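Local coordinates for protein cytosine deaminase (Klebsiella pneumoniae, PDB 4R7W) that probably catalyses the hydrolytic deamination of cytosine to uracil and ammonia, using a metal ion held at the mouth of an amidohydrolase barrel, at residues H56-A61 / R115-V120. Residues are numbered along the deposited sequence; the frame is centred on the assembly and turned at random.
Sequences HIHLDA and RTHVDV. With FE2 (Fe (II) ion), chain L; O7U ((2R)-2-amino-2,5-dihydro-1,5,2-diazaphosphinin-6(1H)-one 2-oxide), chain M.
T116 OG1 sits among L59 N, I57 O and H117 O: it accepts the backbone N-H of L59 in a nearly straight bond (N to OG1 2.9 Å, 163° at the hydrogen), while its own proton could go to I57 O or H117 O. With its hydroxyl opposite the backbone N (chi1 -172°), T116 carries OG1 across to L59 N, whose residue has helical backbone angles. I57 O is also met by H117 N, 2.8 Å away and nearly in line with the carbonyl, and I57 N donates a hydrogen bond to R115 O; this pair makes the parallel bridge of I57 with T116. Farther along, D60 CG lies between its backbone N and carbonyl carbon, bringing OD1 2.9 Å from D119 N, which comes from above the carboxylate plane; a water donates to both D60 OD1 and D119 O. On the metal side, H117 NE2 lies over one face of the H56 ring, toward its rim, 3.4 Å from H56 CE1, the two rings inclined at 35°. H117 CB rests over a face of the H58 ring as a CH-pi contact, and ligand carbons C5 and C6 lie over the opposite face, C6 toward the rim. H56 and H58 form the HxH motif of amidohydrolases: their NE2 atoms each bind iron at 2.3 Å, and H209, D308 and ligand O4 complete its shell. H56 ND1 is held by S240. The contact joins barrel strands 47-57 and 111-119 at their C-terminal ends, with strand 143-149 beside the latter, helix 126-137 packed on L59, D60 and V118, and W83 of helix 76-87 against D60.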
loop_
_atom_site.group_PDB
_atom_site.type_symbol
_atom_site.label_atom_id
_atom_site.label_comp_id
_atom_site.label_asym_id
_atom_site.label_seq_id
_atom_site.Cartn_x
_atom_site.Cartn_y
_atom_site.Cartn_z
ATOM N N HIS B 56 6.414 13.732 -9.746
ATOM C CA HIS B 56 7.528 13.975 -8.829
ATOM C C HIS B 56 8.382 12.730 -8.643
ATOM O O HIS B 56 8.019 11.831 -7.883
ATOM C CB HIS B 56 7.001 14.454 -7.464
ATOM C CG HIS B 56 8.079 14.901 -6.521
ATOM N ND1 HIS B 56 8.067 16.137 -5.911
ATOM C CD2 HIS B 56 9.204 14.283 -6.094
ATOM C CE1 HIS B 56 9.129 16.256 -5.137
ATOM N NE2 HIS B 56 9.831 15.143 -5.229
ATOM N N ILE B 57 9.524 12.685 -9.320
ATOM C CA ILE B 57 10.463 11.576 -9.154
ATOM C C ILE B 57 11.934 12.025 -9.242
ATOM O O ILE B 57 12.236 13.075 -9.803
ATOM C CB ILE B 57 10.185 10.458 -10.167
ATOM C CG1 ILE B 57 10.842 9.147 -9.725
ATOM C CG2 ILE B 57 10.620 10.883 -11.575
ATOM C CD1 ILE B 57 10.396 7.935 -10.513
ATOM N N HIS B 58 12.844 11.238 -8.668
ATOM C CA HIS B 58 14.266 11.548 -8.758
ATOM C C HIS B 58 14.983 10.569 -9.679
ATOM O O HIS B 58 15.549 9.581 -9.222
ATOM C CB HIS B 58 14.909 11.522 -7.376
ATOM C CG HIS B 58 14.472 12.650 -6.494
ATOM N ND1 HIS B 58 15.252 13.764 -6.269
ATOM C CD2 HIS B 58 13.329 12.843 -5.796
ATOM C CE1 HIS B 58 14.607 14.598 -5.473
ATOM N NE2 HIS B 58 13.436 14.064 -5.181
ATOM N N LEU B 59 14.970 10.845 -10.976
ATOM C CA LEU B 59 15.631 9.953 -11.930
ATOM C C LEU B 59 17.169 9.941 -11.822
ATOM O O LEU B 59 17.825 8.994 -12.251
ATOM C CB LEU B 59 15.211 10.293 -13.352
ATOM C CG LEU B 59 13.747 9.960 -13.637
ATOM C CD1 LEU B 59 13.431 10.173 -15.109
ATOM C CD2 LEU B 59 13.421 8.532 -13.198
ATOM N N ASP B 60 17.755 10.989 -11.265
ATOM C CA ASP B 60 19.210 10.985 -11.161
ATOM C C ASP B 60 19.695 9.987 -10.109
ATOM O O ASP B 60 20.781 9.410 -10.241
ATOM C CB ASP B 60 19.781 12.401 -10.967
ATOM C CG ASP B 60 19.336 13.065 -9.670
ATOM O OD1 ASP B 60 20.093 13.934 -9.170
ATOM O OD2 ASP B 60 18.240 12.749 -9.158
ATOM N N ALA B 61 18.866 9.759 -9.093
ATOM C CA ALA B 61 19.225 8.887 -7.975
ATOM C C ALA B 61 18.674 7.472 -8.076
ATOM O O ALA B 61 19.075 6.598 -7.297
ATOM C CB ALA B 61 18.778 9.508 -6.643
ATOM N N ARG B 115 7.781 14.335 -14.275
ATOM C CA ARG B 115 8.589 15.485 -13.876
ATOM C C ARG B 115 9.663 14.992 -12.925
ATOM O O ARG B 115 9.352 14.528 -11.829
ATOM C CB ARG B 115 7.737 16.551 -13.188
ATOM C CG ARG B 115 8.561 17.607 -12.468
ATOM C CD ARG B 115 7.696 18.652 -11.795
ATOM N NE ARG B 115 7.055 19.545 -12.752
ATOM C CZ ARG B 115 6.185 20.501 -12.431
ATOM N NH1 ARG B 115 5.821 20.679 -11.170
ATOM N NH2 ARG B 115 5.659 21.273 -13.376
ATOM N N THR B 116 10.924 15.054 -13.363
ATOM C CA THR B 116 12.025 14.599 -12.533
ATOM C C THR B 116 12.788 15.761 -11.925
ATOM O O THR B 116 12.978 16.796 -12.554
ATOM C CB THR B 116 13.029 13.687 -13.280
ATOM O OG1 THR B 116 13.970 13.153 -12.340
ATOM C CG2 THR B 116 13.808 14.474 -14.338
ATOM N N HIS B 117 13.195 15.578 -10.674
ATOM C CA HIS B 117 14.143 16.473 -10.027
ATOM C C HIS B 117 15.536 15.933 -10.302
ATOM O O HIS B 117 15.729 14.723 -10.479
ATOM C CB HIS B 117 13.861 16.556 -8.525
ATOM C CG HIS B 117 12.561 17.227 -8.207
ATOM N ND1 HIS B 117 12.481 18.538 -7.793
ATOM C CD2 HIS B 117 11.285 16.777 -8.284
ATOM C CE1 HIS B 117 11.213 18.868 -7.625
ATOM N NE2 HIS B 117 10.467 17.814 -7.907
ATOM N N VAL B 118 16.495 16.843 -10.409
ATOM C CA VAL B 118 17.873 16.481 -10.649
ATOM C C VAL B 118 18.689 17.349 -9.721
ATOM O O VAL B 118 18.540 18.572 -9.718
ATOM C CB VAL B 118 18.290 16.786 -12.099
ATOM C CG1 VAL B 118 19.664 16.214 -12.391
ATOM C CG2 VAL B 118 17.275 16.223 -13.061
ATOM N N ASP B 119 19.528 16.719 -8.914
ATOM C CA ASP B 119 20.418 17.464 -8.031
ATOM C C ASP B 119 21.414 18.309 -8.813
ATOM O O ASP B 119 22.283 17.789 -9.520
ATOM C CB ASP B 119 21.151 16.498 -7.116
ATOM C CG ASP B 119 21.971 17.203 -6.044
ATOM O OD1 ASP B 119 22.656 16.481 -5.304
ATOM O OD2 ASP B 119 21.921 18.450 -5.927
ATOM N N VAL B 120 21.292 19.625 -8.688
ATOM C CA VAL B 120 22.235 20.526 -9.344
ATOM C C VAL B 120 23.308 21.052 -8.378
ATOM O O VAL B 120 24.136 21.861 -8.779
ATOM C CB VAL B 120 21.529 21.713 -10.038
ATOM C CG1 VAL B 120 20.542 21.190 -11.107
ATOM C CG2 VAL B 120 20.807 22.579 -9.013
HETATM FE FE FE2 L . 11.552 14.419 -3.881
HETATM N N1 O7U M . 15.798 14.492 -1.666
HETATM C C2 O7U M . 14.953 15.229 -0.832
HETATM O O2 O7U M . 15.224 16.316 -0.294
HETATM N N3 O7U M . 13.695 14.737 -0.575
HETATM N N4 O7U M . 12.481 12.390 0.032
HETATM O O4 O7U M . 11.818 13.872 -1.787
HETATM P P4 O7U M . 13.024 13.379 -1.145
HETATM C C5 O7U M . 14.259 12.595 -2.163
HETATM C C6 O7U M . 15.372 13.227 -2.264
HETATM O O HOH W 1 22.844 14.932 -9.499
#